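Local coordinates for tail spike protein gp49 (Pseudomonas phage LKA1, PDB 4RU4), which forms the trimeric tailspike of the phage, a lyase that degrades the O-specific polysaccharide of Pseudomonas, probably during virus entry, at residues V308-R319 against A335-Y346. Sequence-based numbering, arbitrary orientation.
Sequences VRNVRMRNCTLR and AEDCSYENCTIY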
ATOM      1  N   VAL B 308      11.212 -16.773  11.288  1.00  6.56           N
ATOM      2  CA  VAL B 308      11.317 -15.375  10.979  1.00  5.98           C
ATOM      3  C   VAL B 308       9.887 -14.844  10.928  1.00  6.71           C
ATOM      4  O   VAL B 308       9.094 -15.321  10.105  1.00  8.68           O
ATOM      5  CB  VAL B 308      11.970 -15.215   9.595  1.00  8.16           C
ATOM      6  CG1 VAL B 308      11.913 -13.748   9.148  1.00  6.12           C
ATOM      7  CG2 VAL B 308      13.392 -15.759   9.623  1.00  6.08           C
ATOM      8  N   ARG B 309       9.550 -13.865  11.775  1.00  5.79           N
ATOM      9  CA  ARG B 309       8.150 -13.412  11.859  1.00  8.35           C
ATOM     10  C   ARG B 309       7.975 -11.906  11.924  1.00  8.63           C
ATOM     11  O   ARG B 309       8.757 -11.231  12.567  1.00  5.56           O
ATOM     12  CB  ARG B 309       7.468 -14.022  13.090  1.00  5.77           C
ATOM     13  CG  ARG B 309       7.283 -15.546  13.004  1.00  5.90           C
ATOM     14  CD  ARG B 309       6.262 -15.970  14.040  1.00  7.36           C
ATOM     15  NE  ARG B 309       5.937 -17.403  14.039  1.00  8.55           N
ATOM     16  CZ  ARG B 309       6.587 -18.329  14.737  1.00  6.71           C
ATOM     17  NH1 ARG B 309       7.645 -18.016  15.494  1.00  6.30           N
ATOM     18  NH2 ARG B 309       6.166 -19.585  14.696  1.00  7.25           N
ATOM     19  N   ASN B 310       6.900 -11.410  11.307  1.00  5.61           N
ATOM     20  CA  ASN B 310       6.578  -9.970  11.283  1.00  5.32           C
ATOM     21  C   ASN B 310       7.756  -9.156  10.796  1.00  8.07           C
ATOM     22  O   ASN B 310       8.024  -8.066  11.294  1.00  6.70           O
ATOM     23  CB  ASN B 310       6.057  -9.428  12.635  1.00  5.32           C
ATOM     24  CG  ASN B 310       5.434  -8.017  12.508  1.00  6.78           C
ATOM     25  OD1 ASN B 310       4.775  -7.703  11.513  1.00  6.15           O
ATOM     26  ND2 ASN B 310       5.706  -7.151  13.487  1.00  6.43           N
ATOM     27  N   VAL B 311       8.457  -9.682   9.795  1.00  8.32           N
ATOM     28  CA  VAL B 311       9.516  -8.911   9.146  1.00  6.05           C
ATOM     29  C   VAL B 311       8.949  -8.389   7.829  1.00  6.42           C
ATOM     30  O   VAL B 311       8.387  -9.145   7.027  1.00  7.84           O
ATOM     31  CB  VAL B 311      10.835  -9.720   8.963  1.00  7.51           C
ATOM     32  CG1 VAL B 311      11.919  -8.836   8.338  1.00  6.06           C
ATOM     33  CG2 VAL B 311      11.314 -10.307  10.322  1.00  5.51           C
ATOM     34  N   ARG B 312       9.042  -7.072   7.650  1.00  5.07           N
ATOM     35  CA  ARG B 312       8.337  -6.398   6.575  1.00  4.97           C
ATOM     36  C   ARG B 312       9.324  -5.660   5.669  1.00  6.70           C
ATOM     37  O   ARG B 312      10.070  -4.812   6.140  1.00  5.07           O
ATOM     38  CB  ARG B 312       7.316  -5.423   7.180  1.00  6.83           C
ATOM     39  CG  ARG B 312       6.465  -6.066   8.258  1.00  7.11           C
ATOM     40  CD  ARG B 312       5.463  -7.062   7.622  1.00  8.54           C
ATOM     41  NE  ARG B 312       4.632  -7.677   8.656  1.00  9.87           N
ATOM     42  CZ  ARG B 312       3.644  -8.541   8.401  1.00  8.21           C
ATOM     43  NH1 ARG B 312       3.370  -8.898   7.149  1.00  4.99           N
ATOM     44  NH2 ARG B 312       2.925  -9.038   9.400  1.00  7.98           N
ATOM     45  N   MET B 313       9.328  -5.981   4.367  1.00  4.93           N
ATOM     46  CA  MET B 313      10.175  -5.272   3.422  1.00  4.91           C
ATOM     47  C   MET B 313       9.291  -4.277   2.672  1.00 10.14           C
ATOM     48  O   MET B 313       8.320  -4.674   2.025  1.00 13.83           O
ATOM     49  CB  MET B 313      10.811  -6.241   2.422  1.00  8.45           C
ATOM     50  CG  MET B 313      11.272  -7.572   3.008  1.00 16.64           C
ATOM     51  SD  MET B 313      12.338  -7.415   4.465  1.00 10.33           S
ATOM     52  CE  MET B 313      12.598  -9.153   4.783  1.00  8.26           C
ATOM     53  N   ARG B 314       9.633  -2.990   2.724  1.00  7.44           N
ATOM     54  CA  ARG B 314       8.746  -1.966   2.185  1.00  4.65           C
ATOM     55  C   ARG B 314       9.511  -0.941   1.387  1.00  4.62           C
ATOM     56  O   ARG B 314      10.611  -0.546   1.788  1.00  7.62           O
ATOM     57  CB  ARG B 314       8.035  -1.247   3.327  1.00  8.37           C
ATOM     58  CG  ARG B 314       7.114  -2.178   4.139  1.00 11.35           C
ATOM     59  CD  ARG B 314       6.272  -1.420   5.146  1.00 15.96           C
ATOM     60  NE  ARG B 314       5.241  -2.284   5.715  1.00 18.09           N
ATOM     61  CZ  ARG B 314       5.135  -2.582   7.002  1.00 20.11           C
ATOM     62  NH1 ARG B 314       5.992  -2.085   7.876  1.00 14.66           N
ATOM     63  NH2 ARG B 314       4.154  -3.376   7.411  1.00 26.24           N
ATOM     64  N   ASN B 315       8.921  -0.499   0.281  1.00  4.57           N
ATOM     65  CA  ASN B 315       9.440   0.679  -0.438  1.00  4.99           C
ATOM     66  C   ASN B 315      10.883   0.495  -0.955  1.00  7.72           C
ATOM     67  O   ASN B 315      11.660   1.454  -0.986  1.00  8.07           O
ATOM     68  CB  ASN B 315       9.333   1.941   0.437  1.00  7.50           C
ATOM     69  CG  ASN B 315       7.937   2.110   1.093  1.00 23.94           C
ATOM     70  OD1 ASN B 315       6.922   1.797   0.495  1.00 22.43           O
ATOM     71  ND2 ASN B 315       7.908   2.604   2.330  1.00 24.76           N
ATOM     72  N   CYS B 316      11.226  -0.727  -1.365  1.00  8.29           N
ATOM     73  CA  CYS B 316      12.563  -1.035  -1.896  1.00  7.82           C
ATOM     74  C   CYS B 316      12.550  -1.331  -3.387  1.00  7.93           C
ATOM     75  O   CYS B 316      11.519  -1.718  -3.944  1.00  8.64           O
ATOM     76  CB  CYS B 316      13.156  -2.262  -1.191  1.00 10.56           C
ATOM     77  SG  CYS B 316      13.426  -2.063   0.600  1.00 11.22           S
ATOM     78  N   THR B 317      13.699  -1.160  -4.028  1.00  4.81           N
ATOM     79  CA  THR B 317      13.929  -1.678  -5.384  1.00  5.24           C
ATOM     80  C   THR B 317      15.003  -2.758  -5.272  1.00  6.63           C
ATOM     81  O   THR B 317      16.087  -2.519  -4.695  1.00  7.09           O
ATOM     82  CB  THR B 317      14.395  -0.571  -6.381  1.00  8.16           C
ATOM     83  OG1 THR B 317      13.302   0.312  -6.635  1.00  9.49           O
ATOM     84  CG2 THR B 317      14.816  -1.182  -7.733  1.00  8.60           C
ATOM     85  N   LEU B 318      14.695  -3.940  -5.787  1.00  5.00           N
ATOM     86  CA  LEU B 318      15.555  -5.102  -5.646  1.00  7.20           C
ATOM     87  C   LEU B 318      15.910  -5.637  -7.039  1.00  5.16           C
ATOM     88  O   LEU B 318      15.038  -5.705  -7.925  1.00  9.13           O
ATOM     89  CB  LEU B 318      14.844  -6.213  -4.835  1.00  6.56           C
ATOM     90  CG  LEU B 318      14.160  -5.785  -3.516  1.00 10.71           C
ATOM     91  CD1 LEU B 318      13.578  -7.047  -2.825  1.00 15.66           C
ATOM     92  CD2 LEU B 318      15.141  -5.112  -2.599  1.00 14.56           C
ATOM     93  N   ARG B 319      17.169  -6.010  -7.212  1.00  5.27           N
ATOM     94  CA  ARG B 319      17.674  -6.654  -8.436  1.00  5.35           C
ATOM     95  C   ARG B 319      18.585  -7.821  -8.084  1.00  7.65           C
ATOM     96  O   ARG B 319      19.253  -7.810  -7.038  1.00  7.63           O
ATOM     97  CB  ARG B 319      18.464  -5.659  -9.292  1.00  5.36           C
ATOM     98  CG  ARG B 319      17.634  -4.498  -9.863  1.00  5.25           C
ATOM     99  CD  ARG B 319      18.566  -3.474 -10.592  1.00  8.90           C
ATOM    100  NE  ARG B 319      17.797  -2.466 -11.336  1.00  6.99           N
ATOM    101  CZ  ARG B 319      17.373  -1.309 -10.832  1.00  6.80           C
ATOM    102  NH1 ARG B 319      17.616  -0.986  -9.558  1.00  5.88           N
ATOM    103  NH2 ARG B 319      16.680  -0.467 -11.599  1.00  5.61           N
ATOM    104  N   ALA B 335       9.657 -18.890   7.460  1.00  6.71           N
ATOM    105  CA  ALA B 335       9.068 -17.565   7.591  1.00  5.93           C
ATOM    106  C   ALA B 335       7.593 -17.729   7.920  1.00  9.14           C
ATOM    107  O   ALA B 335       6.946 -18.615   7.383  1.00  8.54           O
ATOM    108  CB  ALA B 335       9.227 -16.756   6.276  1.00  6.15           C
ATOM    109  N   GLU B 336       7.061 -16.889   8.805  1.00  7.52           N
ATOM    110  CA  GLU B 336       5.606 -16.828   9.018  1.00  7.79           C
ATOM    111  C   GLU B 336       5.159 -15.390   9.182  1.00  8.82           C
ATOM    112  O   GLU B 336       5.768 -14.662   9.968  1.00  6.14           O
ATOM    113  CB  GLU B 336       5.184 -17.635  10.245  1.00  8.31           C
ATOM    114  CG  GLU B 336       3.755 -17.353  10.696  1.00 10.91           C
ATOM    115  CD  GLU B 336       3.240 -18.302  11.777  1.00  9.21           C
ATOM    116  OE1 GLU B 336       4.042 -18.906  12.510  1.00 11.57           O
ATOM    117  OE2 GLU B 336       2.008 -18.439  11.892  1.00 12.61           O
ATOM    118  N   ASP B 337       4.112 -14.971   8.460  1.00  5.52           N
ATOM    119  CA  ASP B 337       3.540 -13.650   8.705  1.00  6.38           C
ATOM    120  C   ASP B 337       4.576 -12.597   8.326  1.00  5.72           C
ATOM    121  O   ASP B 337       4.919 -11.721   9.112  1.00  6.58           O
ATOM    122  CB  ASP B 337       3.107 -13.476  10.180  1.00  7.39           C
ATOM    123  CG  ASP B 337       2.296 -12.202  10.414  1.00  9.77           C
ATOM    124  OD1 ASP B 337       1.705 -11.671   9.446  1.00  9.05           O
ATOM    125  OD2 ASP B 337       2.244 -11.727  11.572  1.00 11.91           O
ATOM    126  N   CYS B 338       5.107 -12.707   7.118  1.00  6.86           N
ATOM    127  CA  CYS B 338       6.046 -11.702   6.625  1.00  5.25           C
ATOM    128  C   CYS B 338       5.559 -11.219   5.265  1.00  5.15           C
ATOM    129  O   CYS B 338       4.740 -11.880   4.629  1.00  5.85           O
ATOM    130  CB  CYS B 338       7.426 -12.320   6.450  1.00  6.73           C
ATOM    131  SG  CYS B 338       8.265 -12.776   7.973  1.00  7.67           S
ATOM    132  N   SER B 339       6.092 -10.088   4.779  1.00  7.69           N
ATOM    133  CA  SER B 339       5.631  -9.563   3.493  1.00  5.63           C
ATOM    134  C   SER B 339       6.630  -8.638   2.823  1.00  5.77           C
ATOM    135  O   SER B 339       7.531  -8.086   3.487  1.00  4.97           O
ATOM    136  CB  SER B 339       4.285  -8.808   3.645  1.00  5.64           C
ATOM    137  OG  SER B 339       4.362  -7.754   4.616  1.00  5.22           O
ATOM    138  N   TYR B 340       6.474  -8.510   1.498  1.00  6.16           N
ATOM    139  CA  TYR B 340       7.046  -7.398   0.714  1.00  7.78           C
ATOM    140  C   TYR B 340       5.864  -6.492   0.331  1.00  8.36           C
ATOM    141  O   TYR B 340       4.815  -6.976  -0.091  1.00  9.15           O
ATOM    142  CB  TYR B 340       7.758  -7.893  -0.565  1.00  4.88           C
ATOM    143  CG  TYR B 340       9.080  -8.614  -0.327  1.00  8.53           C
ATOM    144  CD1 TYR B 340       9.110  -9.930   0.083  1.00  7.74           C
ATOM    145  CD2 TYR B 340      10.301  -7.965  -0.529  1.00  7.87           C
ATOM    146  CE1 TYR B 340      10.335 -10.595   0.322  1.00  7.80           C
ATOM    147  CE2 TYR B 340      11.520  -8.629  -0.304  1.00  6.13           C
ATOM    148  CZ  TYR B 340      11.518  -9.934   0.116  1.00  8.13           C
ATOM    149  OH  TYR B 340      12.697 -10.591   0.362  1.00 12.55           O
ATOM    150  N   GLU B 341       6.034  -5.180   0.462  1.00  4.68           N
ATOM    151  CA  GLU B 341       4.967  -4.232   0.172  1.00  4.83           C
ATOM    152  C   GLU B 341       5.582  -3.018  -0.528  1.00  6.64           C
ATOM    153  O   GLU B 341       6.640  -2.538  -0.109  1.00  6.47           O
ATOM    154  CB  GLU B 341       4.314  -3.782   1.493  1.00  8.95           C
ATOM    155  CG  GLU B 341       3.696  -4.995   2.221  1.00 13.25           C
ATOM    156  CD  GLU B 341       3.229  -4.743   3.647  1.00 22.32           C
ATOM    157  OE1 GLU B 341       3.394  -3.613   4.154  1.00 21.87           O
ATOM    158  OE2 GLU B 341       2.719  -5.718   4.268  1.00 26.92           O
ATOM    159  N   ASN B 342       4.929  -2.560  -1.593  1.00  4.50           N
ATOM    160  CA  ASN B 342       5.386  -1.382  -2.329  1.00  4.46           C
ATOM    161  C   ASN B 342       6.824  -1.521  -2.789  1.00  8.17           C
ATOM    162  O   ASN B 342       7.583  -0.568  -2.678  1.00  9.61           O
ATOM    163  CB  ASN B 342       5.267  -0.115  -1.494  1.00  4.42           C
ATOM    164  CG  ASN B 342       3.847   0.136  -0.994  1.00 18.76           C
ATOM    165  OD1 ASN B 342       3.623   0.274   0.199  1.00 25.33           O
ATOM    166  ND2 ASN B 342       2.906   0.213  -1.898  1.00 14.37           N
ATOM    167  N   CYS B 343       7.183  -2.696  -3.293  1.00  4.57           N
ATOM    168  CA  CYS B 343       8.532  -2.952  -3.788  1.00  7.25           C
ATOM    169  C   CYS B 343       8.537  -3.147  -5.295  1.00  9.99           C
ATOM    170  O   CYS B 343       7.587  -3.719  -5.860  1.00  9.04           O
ATOM    171  CB  CYS B 343       9.111  -4.211  -3.113  1.00  6.69           C
ATOM    172  SG  CYS B 343       9.518  -3.957  -1.358  1.00  9.87           S
ATOM    173  N   THR B 344       9.602  -2.679  -5.940  1.00  4.67           N
ATOM    174  CA  THR B 344       9.884  -3.037  -7.317  1.00  6.04           C
ATOM    175  C   THR B 344      10.872  -4.211  -7.273  1.00  8.10           C
ATOM    176  O   THR B 344      11.978  -4.093  -6.730  1.00  7.97           O
ATOM    177  CB  THR B 344      10.490  -1.839  -8.095  1.00  5.52           C
ATOM    178  OG1 THR B 344       9.574  -0.733  -8.049  1.00  6.34           O
ATOM    179  CG2 THR B 344      10.771  -2.223  -9.585  1.00  4.98           C
ATOM    180  N   ILE B 345      10.454  -5.355  -7.805  1.00  4.83           N
ATOM    181  CA  ILE B 345      11.265  -6.571  -7.736  1.00  7.57           C
ATOM    182  C   ILE B 345      11.602  -7.063  -9.138  1.00  9.30           C
ATOM    183  O   ILE B 345      10.743  -7.602  -9.842  1.00  7.73           O
ATOM    184  CB  ILE B 345      10.529  -7.697  -6.936  1.00  4.98           C
ATOM    185  CG1 ILE B 345      10.132  -7.178  -5.539  1.00  4.93           C
ATOM    186  CG2 ILE B 345      11.399  -8.999  -6.845  1.00  5.07           C
ATOM    187  CD1 ILE B 345       9.230  -8.133  -4.728  1.00  4.92           C
ATOM    188  N   TYR B 346      12.846  -6.836  -9.568  1.00  5.45           N
ATOM    189  CA  TYR B 346      13.286  -7.373 -10.845  1.00  5.10           C
ATOM    190  C   TYR B 346      13.850  -8.752 -10.606  1.00 10.28           C
ATOM    191  O   TYR B 346      14.799  -8.884  -9.838  1.00  8.62           O
ATOM    192  CB  TYR B 346      14.408  -6.509 -11.423  1.00  5.14           C
ATOM    193  CG  TYR B 346      13.944  -5.114 -11.793  1.00  5.05           C
ATOM    194  CD1 TYR B 346      13.295  -4.884 -12.986  1.00  5.01           C
ATOM    195  CD2 TYR B 346      14.172  -4.025 -10.937  1.00  5.00           C
ATOM    196  CE1 TYR B 346      12.892  -3.576 -13.360  1.00  7.90           C
ATOM    197  CE2 TYR B 346      13.791  -2.735 -11.285  1.00  6.92           C
ATOM    198  CZ  TYR B 346      13.141  -2.514 -12.499  1.00  9.50           C
ATOM    199  OH  TYR B 346      12.751  -1.234 -12.849  1.00  8.67           O
TER
HETATM  200  O   HOH W   1       0.513  -9.970   6.798  1.00 16.66           O
HETATM  201  O   HOH W   2       1.456  -4.474   6.410  1.00 20.39           O
HETATM  202  O   HOH W   3       9.865   0.415  -5.422  1.00 32.66           O
HETATM  203  O   HOH W   4      15.154  -0.608 -14.100  1.00  7.93           O
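Met313 packs on Tyr340 across two neighbouring rungs of a right-handed parallel beta-helix, the fold of pectin lyase-like proteins. Strands 312-314 and 338-341 run parallel, 2° apart, in register. Backbone bonds alternate along them: Met313 N donates to Ser339 O, and Met313 O accepts from Glu341 N at 2.8 Å. The ladder resumes after the turns at Asn315 and Asn342, through Leu318 and Thr344.

Apolar contacts fill the inside. Met313 bends at chi2 (-52°), and its CG sits over one face of the Tyr340 ring, 3.7 Å from the centroid. The sulfur stands farther off above the same ring, a Met-aromatic contact. Leu318 CD1 reaches Tyr340 CE2 at 3.6 Å. Tyr358 of the next rung meets the Tyr340 ring nearly parallel.

Charged pairs line the other side. Arg314 extends alongside Glu341, and Arg314 NE makes a salt bridge to Glu341 OE1 at 2.8 Å, nearly straight (171°). Glu341 OE2 takes the Ser339 hydroxyl at 2.6 Å and also pairs with Arg359. Arg312 is held on several sides: NH1 binds Ser339 OG at 3.0 Å, NH2 bridges to Asp337 OD1 at 2.9 Å, and NE and NH2 both grip Asn310 OD1. That oxygen also accepts from Thr344 of the third subunit.

The chemistry thus splits by face: an apolar stack within the coil, and a buried charge network reaching the trimer interface, where the several bonds to Arg312 probably limit its rotation.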